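PDB 3PI7: NADH oxidoreductase from Mesorhizobium loti, which probably binds NADPH and acts as an NAD(P)H-dependent oxidoreductase, perhaps a quinone reductase, of the GroES-like and Rossmann-fold type. Local coordinates for residues L290-W293 against M294-F297; S60-P63 against S64-A67; G94-P98 against Y99-L103. One frame throughout, in Å; residues are numbered along the deposited sequence. Where two conformers were deposited one is given.

Contact 1: residues L290-W293 against M294-F297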
ATOM      1  N   LEU A 290      15.789   5.723  -2.255  1.00 12.14           N
ATOM      2  CA  LEU A 290      17.081   5.781  -1.536  1.00 11.58           C
ATOM      3  C   LEU A 290      17.319   7.155  -0.894  1.00 17.30           C
ATOM      4  O   LEU A 290      17.702   7.204   0.278  1.00 15.49           O
ATOM      5  CB  LEU A 290      18.224   5.403  -2.474  1.00 12.05           C
ATOM      6  CG  LEU A 290      19.638   5.453  -1.853  1.00 15.93           C
ATOM      7  CD1 LEU A 290      19.812   4.452  -0.691  1.00 17.04           C
ATOM      8  CD2 LEU A 290      20.671   5.336  -2.910  1.00 14.88           C
ATOM      9  N   SER A 291      17.006   8.258  -1.610  1.00 17.65           N
ATOM     10  CA  SER A 291      17.180   9.606  -1.032  1.00 18.46           C
ATOM     11  C   SER A 291      16.381   9.759   0.253  1.00 20.13           C
ATOM     12  O   SER A 291      16.913  10.297   1.227  1.00 18.80           O
ATOM     13  CB  SER A 291      16.805  10.701  -2.025  1.00 22.14           C
ATOM     14  OG  SER A 291      17.600  10.619  -3.197  1.00 34.92           O
ATOM     15  N   GLU A 292      15.132   9.218   0.300  1.00 16.34           N
ATOM     16  CA  GLU A 292      14.323   9.281   1.502  1.00 16.41           C
ATOM     17  C   GLU A 292      14.879   8.408   2.608  1.00 20.83           C
ATOM     18  O   GLU A 292      14.928   8.856   3.745  1.00 18.76           O
ATOM     19  CB  GLU A 292      12.844   8.916   1.221  1.00 17.78           C
ATOM     20  CG  GLU A 292      11.934   9.110   2.424  1.00 20.80           C
ATOM     21  CD  GLU A 292      11.801  10.487   3.059  1.00 34.52           C
ATOM     22  OE1 GLU A 292      12.253  11.491   2.456  1.00 25.45           O
ATOM     23  OE2 GLU A 292      11.201  10.559   4.156  1.00 26.18           O
ATOM     24  N   TRP A 293      15.351   7.191   2.276  1.00 17.68           N
ATOM     25  CA  TRP A 293      15.909   6.268   3.244  1.00 18.38           C
ATOM     26  C   TRP A 293      17.121   6.923   3.943  1.00 21.75           C
ATOM     27  O   TRP A 293      17.231   6.820   5.152  1.00 21.05           O
ATOM     28  CB  TRP A 293      16.297   4.953   2.553  1.00 17.45           C
ATOM     29  CG  TRP A 293      16.911   3.941   3.474  1.00 19.54           C
ATOM     30  CD1 TRP A 293      16.263   3.014   4.235  1.00 23.02           C
ATOM     31  CD2 TRP A 293      18.305   3.782   3.748  1.00 20.10           C
ATOM     32  NE1 TRP A 293      17.177   2.268   4.952  1.00 22.89           N
ATOM     33  CE2 TRP A 293      18.436   2.727   4.680  1.00 23.35           C
ATOM     34  CE3 TRP A 293      19.466   4.374   3.230  1.00 22.07           C
ATOM     35  CZ2 TRP A 293      19.681   2.280   5.134  1.00 22.78           C
ATOM     36  CZ3 TRP A 293      20.697   3.974   3.733  1.00 23.80           C
ATOM     37  CH2 TRP A 293      20.792   2.945   4.680  1.00 24.24           C
HETATM   38  N   MSE A 294      17.982   7.617   3.168  1.00 19.59           N
HETATM   39  CA  MSE A 294      19.166   8.296   3.712  0.50 20.51           C
HETATM   40  C   MSE A 294      18.788   9.425   4.639  1.00 26.75           C
HETATM   41  O   MSE A 294      19.497   9.656   5.620  1.00 27.79           O
HETATM   42  CB  MSE A 294      20.020   8.842   2.593  0.50 22.06           C
HETATM   43  CG  MSE A 294      21.027   7.861   2.111  0.50 28.77           C
HETATM   44 SE   MSE A 294      21.780   8.642   0.566  0.50 36.30          SE
HETATM   45  CE  MSE A 294      22.480   7.126  -0.177  0.50 32.61           C
ATOM     46  N   ARG A 295      17.666  10.118   4.336  1.00 25.90           N
ATOM     47  CA  ARG A 295      17.140  11.203   5.171  0.50 26.64           C
ATOM     48  C   ARG A 295      16.577  10.658   6.476  1.00 31.17           C
ATOM     49  O   ARG A 295      16.865  11.194   7.547  1.00 33.57           O
ATOM     50  CB  ARG A 295      16.048  11.995   4.438  0.50 25.69           C
ATOM     51  CG  ARG A 295      16.576  13.053   3.488  0.50 29.58           C
ATOM     52  CD  ARG A 295      15.474  13.969   2.989  0.50 30.79           C
ATOM     53  NE  ARG A 295      14.571  13.282   2.066  0.50 35.57           N
ATOM     54  CZ  ARG A 295      14.672  13.323   0.741  0.50 43.49           C
ATOM     55  NH1 ARG A 295      15.634  14.032   0.161  0.50 30.52           N
ATOM     56  NH2 ARG A 295      13.809  12.660  -0.015  0.50 24.58           N
ATOM     57  N   GLN A 296      15.781   9.591   6.401  1.00 26.46           N
ATOM     58  CA  GLN A 296      15.136   9.005   7.574  1.00 25.99           C
ATOM     59  C   GLN A 296      16.022   8.086   8.408  1.00 29.90           C
ATOM     60  O   GLN A 296      15.686   7.830   9.559  1.00 29.10           O
ATOM     61  CB  GLN A 296      13.876   8.232   7.153  1.00 26.78           C
ATOM     62  CG  GLN A 296      12.782   9.108   6.523  1.00 33.52           C
ATOM     63  CD  GLN A 296      12.294  10.264   7.391  1.00 51.39           C
ATOM     64  OE1 GLN A 296      12.309  10.214   8.632  1.00 51.57           O
ATOM     65  NE2 GLN A 296      11.828  11.333   6.751  1.00 32.90           N
ATOM     66  N   PHE A 297      17.090   7.535   7.831  1.00 25.21           N
ATOM     67  CA  PHE A 297      17.950   6.607   8.556  1.00 23.61           C
ATOM     68  C   PHE A 297      19.376   7.074   8.480  1.00 27.73           C
ATOM     69  O   PHE A 297      20.267   6.323   8.068  1.00 26.02           O
ATOM     70  CB  PHE A 297      17.787   5.165   8.020  1.00 24.51           C
ATOM     71  CG  PHE A 297      16.386   4.648   8.227  1.00 25.64           C
ATOM     72  CD1 PHE A 297      15.921   4.344   9.505  1.00 29.55           C
ATOM     73  CD2 PHE A 297      15.501   4.546   7.160  1.00 26.36           C
ATOM     74  CE1 PHE A 297      14.614   3.890   9.700  1.00 30.51           C
ATOM     75  CE2 PHE A 297      14.197   4.088   7.354  1.00 29.54           C
ATOM     76  CZ  PHE A 297      13.758   3.779   8.625  1.00 28.31           C
TER

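Contact 2: residues S60-P63 against S64-A67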
ATOM      1  N   SER A  60      28.127   6.756 -14.328  1.00 13.62           N
ATOM      2  CA  SER A  60      27.222   5.627 -14.541  1.00 14.52           C
ATOM      3  C   SER A  60      26.002   6.059 -15.303  1.00 17.03           C
ATOM      4  O   SER A  60      25.642   7.243 -15.308  1.00 16.56           O
ATOM      5  CB  SER A  60      26.742   5.044 -13.213  1.00 18.63           C
ATOM      6  OG  SER A  60      27.730   4.397 -12.447  1.00 32.63           O
ATOM      7  N   ILE A  61      25.309   5.088 -15.880  1.00 14.96           N
ATOM      8  CA  ILE A  61      23.989   5.274 -16.478  1.00 15.72           C
ATOM      9  C   ILE A  61      23.068   4.316 -15.748  1.00 20.36           C
ATOM     10  O   ILE A  61      23.266   3.095 -15.827  1.00 20.67           O
ATOM     11  CB  ILE A  61      23.902   5.101 -18.005  1.00 20.15           C
ATOM     12  CG1 ILE A  61      24.944   5.969 -18.731  1.00 21.05           C
ATOM     13  CG2 ILE A  61      22.454   5.417 -18.487  1.00 20.67           C
ATOM     14  CD1 ILE A  61      25.163   5.508 -20.159  1.00 27.99           C
ATOM     15  N   ASN A  62      22.103   4.853 -15.009  1.00 16.42           N
ATOM     16  CA  ASN A  62      21.145   4.038 -14.254  1.00 16.42           C
ATOM     17  C   ASN A  62      19.736   4.213 -14.780  1.00 19.76           C
ATOM     18  O   ASN A  62      19.454   5.260 -15.357  1.00 18.32           O
ATOM     19  CB  ASN A  62      21.162   4.452 -12.778  1.00 17.81           C
ATOM     20  CG  ASN A  62      22.455   4.124 -12.087  1.00 34.91           C
ATOM     21  OD1 ASN A  62      22.882   2.968 -12.036  1.00 31.37           O
ATOM     22  ND2 ASN A  62      23.140   5.147 -11.615  1.00 24.73           N
ATOM     23  N   PRO A  63      18.780   3.297 -14.486  1.00 19.27           N
ATOM     24  CA  PRO A  63      17.390   3.523 -14.943  1.00 18.38           C
ATOM     25  C   PRO A  63      16.859   4.886 -14.483  1.00 18.47           C
ATOM     26  O   PRO A  63      16.157   5.542 -15.250  1.00 18.17           O
ATOM     27  CB  PRO A  63      16.630   2.360 -14.303  1.00 20.63           C
ATOM     28  CG  PRO A  63      17.636   1.267 -14.280  1.00 24.40           C
ATOM     29  CD  PRO A  63      18.900   1.985 -13.818  1.00 20.28           C
ATOM     30  N   SER A  64      17.273   5.364 -13.271  1.00 15.10           N
ATOM     31  CA  SER A  64      16.846   6.692 -12.786  1.00 13.81           C
ATOM     32  C   SER A  64      17.319   7.808 -13.752  1.00 14.85           C
ATOM     33  O   SER A  64      16.593   8.776 -13.927  1.00 14.69           O
ATOM     34  CB  SER A  64      17.318   6.951 -11.354  1.00 16.99           C
ATOM     35  OG  SER A  64      18.717   6.762 -11.205  1.00 22.27           O
ATOM     36  N   ASP A  65      18.516   7.689 -14.381  1.00 13.09           N
ATOM     37  CA  ASP A  65      18.949   8.714 -15.359  1.00 11.95           C
ATOM     38  C   ASP A  65      18.052   8.731 -16.592  1.00 14.65           C
ATOM     39  O   ASP A  65      17.676   9.796 -17.059  1.00 15.39           O
ATOM     40  CB  ASP A  65      20.389   8.476 -15.795  1.00 13.25           C
ATOM     41  CG  ASP A  65      21.371   8.637 -14.676  1.00 15.42           C
ATOM     42  OD1 ASP A  65      21.477   9.772 -14.127  1.00 15.24           O
ATOM     43  OD2 ASP A  65      22.044   7.656 -14.353  1.00 18.10           O
ATOM     44  N   VAL A  66      17.712   7.552 -17.116  1.00 12.66           N
ATOM     45  CA  VAL A  66      16.846   7.425 -18.300  1.00 13.63           C
ATOM     46  C   VAL A  66      15.488   8.062 -17.984  1.00 15.61           C
ATOM     47  O   VAL A  66      15.041   8.936 -18.718  1.00 15.11           O
ATOM     48  CB  VAL A  66      16.729   5.957 -18.738  1.00 18.04           C
ATOM     49  CG1 VAL A  66      15.733   5.818 -19.899  1.00 18.42           C
ATOM     50  CG2 VAL A  66      18.103   5.418 -19.139  1.00 17.57           C
ATOM     51  N   ALA A  67      14.902   7.731 -16.824  1.00 13.90           N
ATOM     52  CA  ALA A  67      13.613   8.307 -16.434  1.00 13.42           C
ATOM     53  C   ALA A  67      13.737   9.813 -16.280  1.00 15.27           C
ATOM     54  O   ALA A  67      12.862  10.570 -16.709  1.00 14.70           O
ATOM     55  CB  ALA A  67      13.159   7.685 -15.101  1.00 14.27           C
TER
HETATM   56  O   HOH W   1      24.356   8.392 -13.146  1.00 17.85           O
HETATM   57  O   HOH W   2      21.483   7.235 -11.363  1.00 46.26           O

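Contact 3: residues G94-P98 against Y99-L103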
ATOM      1  N   GLY A  94      36.129  23.389  -4.052  1.00 16.90           N
ATOM      2  CA  GLY A  94      35.065  23.231  -3.070  1.00 17.00           C
ATOM      3  C   GLY A  94      34.560  24.586  -2.656  1.00 20.81           C
ATOM      4  O   GLY A  94      35.287  25.560  -2.788  1.00 17.98           O
ATOM      5  N   GLY A  95      33.332  24.636  -2.148  1.00 17.54           N
ATOM      6  CA  GLY A  95      32.780  25.828  -1.521  1.00 17.07           C
ATOM      7  C   GLY A  95      33.532  26.085  -0.231  1.00 21.77           C
ATOM      8  O   GLY A  95      34.354  25.261   0.174  1.00 21.87           O
ATOM      9  N   ASP A  96      33.286  27.231   0.413  1.00 18.49           N
ATOM     10  CA  ASP A  96      34.046  27.667   1.589  1.00 19.77           C
ATOM     11  C   ASP A  96      33.777  26.875   2.870  1.00 22.22           C
ATOM     12  O   ASP A  96      34.522  27.043   3.832  1.00 24.23           O
ATOM     13  CB  ASP A  96      33.812  29.168   1.853  1.00 23.01           C
ATOM     14  CG  ASP A  96      34.613  30.111   0.951  1.00 43.37           C
ATOM     15  OD1 ASP A  96      35.547  29.626   0.243  1.00 42.35           O
ATOM     16  OD2 ASP A  96      34.328  31.336   0.968  1.00 54.38           O
ATOM     17  N   GLU A  97      32.772  26.007   2.904  1.00 17.18           N
ATOM     18  CA  GLU A  97      32.522  25.248   4.135  1.00 15.53           C
ATOM     19  C   GLU A  97      33.629  24.193   4.320  1.00 21.03           C
ATOM     20  O   GLU A  97      34.121  23.635   3.334  1.00 19.42           O
ATOM     21  CB  GLU A  97      31.138  24.620   4.124  1.00 16.64           C
ATOM     22  CG  GLU A  97      30.050  25.675   4.273  1.00 20.96           C
ATOM     23  CD  GLU A  97      28.611  25.200   4.213  1.00 33.94           C
ATOM     24  OE1 GLU A  97      28.368  23.976   4.312  1.00 27.29           O
ATOM     25  OE2 GLU A  97      27.717  26.074   4.153  1.00 31.63           O
ATOM     26  N   PRO A  98      34.069  23.961   5.572  1.00 18.67           N
ATOM     27  CA  PRO A  98      35.190  23.037   5.805  1.00 17.50           C
ATOM     28  C   PRO A  98      35.018  21.642   5.214  1.00 17.82           C
ATOM     29  O   PRO A  98      35.992  21.101   4.704  1.00 18.30           O
ATOM     30  CB  PRO A  98      35.272  22.967   7.326  1.00 19.47           C
ATOM     31  CG  PRO A  98      34.731  24.263   7.791  1.00 23.88           C
ATOM     32  CD  PRO A  98      33.623  24.597   6.835  1.00 19.77           C
ATOM     33  N   TYR A  99      33.830  21.049   5.291  1.00 14.18           N
ATOM     34  CA  TYR A  99      33.619  19.716   4.702  1.00 12.95           C
ATOM     35  C   TYR A  99      34.016  19.739   3.217  1.00 16.79           C
ATOM     36  O   TYR A  99      34.755  18.859   2.769  1.00 14.75           O
ATOM     37  CB  TYR A  99      32.136  19.322   4.856  1.00 14.13           C
ATOM     38  CG  TYR A  99      31.741  17.882   4.595  1.00 15.30           C
ATOM     39  CD1 TYR A  99      32.669  16.946   4.162  1.00 16.21           C
ATOM     40  CD2 TYR A  99      30.428  17.458   4.789  1.00 17.09           C
ATOM     41  CE1 TYR A  99      32.303  15.615   3.934  1.00 17.04           C
ATOM     42  CE2 TYR A  99      30.048  16.144   4.543  1.00 18.21           C
ATOM     43  CZ  TYR A  99      30.981  15.231   4.095  1.00 20.54           C
ATOM     44  OH  TYR A  99      30.569  13.939   3.900  1.00 19.60           O
ATOM     45  N   ALA A 100      33.530  20.754   2.463  1.00 14.81           N
ATOM     46  CA  ALA A 100      33.827  20.873   1.028  1.00 14.76           C
ATOM     47  C   ALA A 100      35.324  21.119   0.825  1.00 16.49           C
ATOM     48  O   ALA A 100      35.950  20.420   0.032  1.00 15.02           O
ATOM     49  CB  ALA A 100      33.005  22.001   0.413  1.00 15.11           C
ATOM     50  N   LYS A 101      35.922  22.058   1.585  1.00 14.86           N
ATOM     51  CA  LYS A 101      37.354  22.372   1.426  1.00 15.16           C
ATOM     52  C   LYS A 101      38.264  21.186   1.746  1.00 17.41           C
ATOM     53  O   LYS A 101      39.264  20.988   1.044  1.00 17.93           O
ATOM     54  CB  LYS A 101      37.761  23.585   2.287  1.00 17.57           C
ATOM     55  CG  LYS A 101      37.256  24.922   1.764  1.00 28.71           C
ATOM     56  CD  LYS A 101      37.835  25.273   0.383  1.00 41.27           C
ATOM     57  CE  LYS A 101      37.444  26.663  -0.071  1.00 51.40           C
ATOM     58  NZ  LYS A 101      37.596  26.811  -1.540  1.00 50.96           N
ATOM     59  N   SER A 102      37.906  20.366   2.737  1.00 14.43           N
ATOM     60  CA  SER A 102      38.713  19.218   3.141  1.00 13.26           C
ATOM     61  C   SER A 102      38.710  18.102   2.118  1.00 17.33           C
ATOM     62  O   SER A 102      39.601  17.247   2.134  1.00 16.93           O
ATOM     63  CB  SER A 102      38.229  18.672   4.486  1.00 15.39           C
ATOM     64  OG  SER A 102      38.509  19.641   5.483  1.00 17.05           O
ATOM     65  N   LEU A 103      37.713  18.101   1.228  1.00 14.10           N
ATOM     66  CA  LEU A 103      37.625  17.058   0.209  1.00 12.42           C
ATOM     67  C   LEU A 103      38.445  17.395  -1.021  1.00 14.91           C
ATOM     68  O   LEU A 103      38.632  16.528  -1.866  1.00 14.51           O
ATOM     69  CB  LEU A 103      36.171  16.825  -0.187  1.00 11.80           C
ATOM     70  CG  LEU A 103      35.251  16.141   0.831  1.00 14.34           C
ATOM     71  CD1 LEU A 103      33.825  16.029   0.244  1.00 14.71           C
ATOM     72  CD2 LEU A 103      35.774  14.723   1.214  1.00 12.98           C
TER
HETATM   73  O   HOH W   3      38.597  25.007  -3.660  1.00 20.07           O

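Contact 1: residues L290-W293 against M294-F297
The guanidinium of Arg295, in the conformer described, carries Ser291 O over the centre of one face, 3.8 Å above its plane, and meets Glu292 OE1 at its edge, in plane. The grip on that oxygen is side-on and double: NE of Arg295 lies 3.0 Å from Glu292 OE1, and NH2 of Arg295 reaches the same atom, a salt bridge between residues three apart, about one helical turn. The carboxylate plane of Glu292 and the guanidinium plane of Arg295 stand 51° apart. Over one face of the Trp293 indole comes Phe297, with CB offset toward the rim and CD2 3.4 Å from CD1 of Trp293; the rings meet obliquely, their planes at 42°. Glu292 bends at chi2 (60°), which turns its carboxylate toward Arg295 and Gln296 on the next turn, and its OE2 takes NE2 of Gln296 at 2.8 Å from above the carboxylate plane. OE2 also pairs with Arg256 of the second subunit, so each carboxylate oxygen has a cationic partner, an arrangement that would favour the ionised acid. On another side, in one of two conformers, CE of selenomethionine Met294 rests 3.7 Å from CG of Leu290; both side chains are apolar and suit a face covered by Leu151 of helix 148-163. Backbone bonds such as Met294 N to Leu290 O repeat the i to i+4 pattern. The whole is a short amphipathic alpha-helix, with Glu292 and Gln296 facing the second subunit and its apolar side against neighbouring helices.

Contact 2: residues S60-P63 against S64-A67
Pro63, Asp65 and Ser64 form the first turn of helix 63-69, and Asp65 folds back from it to hold the residue before the helix. Its OD2 accepts Asn62 N at 2.9 Å in a nearly straight N-H...O hydrogen bond (163°), using the lone pair that faces away from OD1. With CG beside its own backbone N (chi1 -65°), the Asp65 carboxylate turns back toward Asn62; the short side chain keeps it close to the backbone, where it meets the N-H of Asn62. OD1 of Asp65 has its own donor, the backbone N of Phe85, so both oxygens of this buried carboxylate are engaged. Pro63 suits the first helical position because its ring fixes phi and it has no N-H to leave without an acceptor; its carbonyl starts the regular pattern, taking Ala67 N at 3.0 Å. Ser64 places OG between its backbone N and carbonyl carbon (chi1 53°), on the side of Asn62, where a water lies 2.8 Å from Ser64 OG. The same water accepts from Asn62 ND2, at 2.7 Å, and donates to Asp65 OD2, tying three side chains together. The amide of Asn62 is also held by Glu86 (from ND2) and Lys344 (to OD1). Asn62 O receives weak bonds from Asp65 N and Val66 N. Asn62 occupies the N-cap position, yet its side chain makes no capping bond; the Asp65 bond to Asn62 N has the position of the reciprocal, N3-to-N-cap half of a capping box whose other half is missing, at a strand-to-helix turn within the GroES-like domain.

Contact 3: residues G94-P98 against Y99-L103
The ammonium of Lys101 is gripped by several groups: NZ donates to Gly94 O at 2.9 Å and to a water 3.0 Å from NZ, which also accepts from Gly94 N. The lysine nitrogen comes to Gly94 O from above the carbonyl plane, 38° out of it. Asp96 runs alongside, pointing the same way, and its OD1 adds a long salt bridge of 3.9 Å to Lys101 NZ. Bent at chi2 (-63°) and extended beyond, the lysine chain lies over the loop, CG 3.3 Å from Gly95 O, before its end arrives at Gly94. Gly94, without a side chain, lets Ala100 come close, its CA 4.2 Å from Ala100 CB. Ala100 is small enough to tuck its CB against Gly95 O, 3.5 Å away, on the buried inner side of the turn.

Glu97 stands at the N-cap, and its carbonyl starts the helix by accepting Lys101 N at 3.0 Å. Pro98, the first helical residue, needs no acceptor for its nitrogen; its own O takes Ser102 N at 2.8 Å. Backbone bonds of Gly95 with Gln51 and of Glu97 with Pro49 tie the loop to the start of strand 51-56 and the residues just before it, and Leu103 packs on strand 131-133. The chemistry implies that the lysine adds a polar tie between the end of strand 86-94 and the short helix, made through a carbonyl and a water, with the carboxylate only distant.

Along the chain the order is contact 2, contact 3, contact 1. Contacts 2 and 3 both belong to the GroES-like part: strand 86-94, which pairs with strand 58-60, runs from the neighbourhood of the first to the loop of the second, and their centres stand about 28 Å apart. Contact 1 follows strand 284-287, outermost within this chain in the six-stranded parallel sheet, and its centre lies about 19 Å from that of contact 2 and 23 Å from that of contact 3. None of them touches another, but helix 148-163 packs on both contact 1 and contact 2. The three thus sample a probable reductase with GroES-like and Rossmann-fold parts, with contact 1 alone reaching the second subunit.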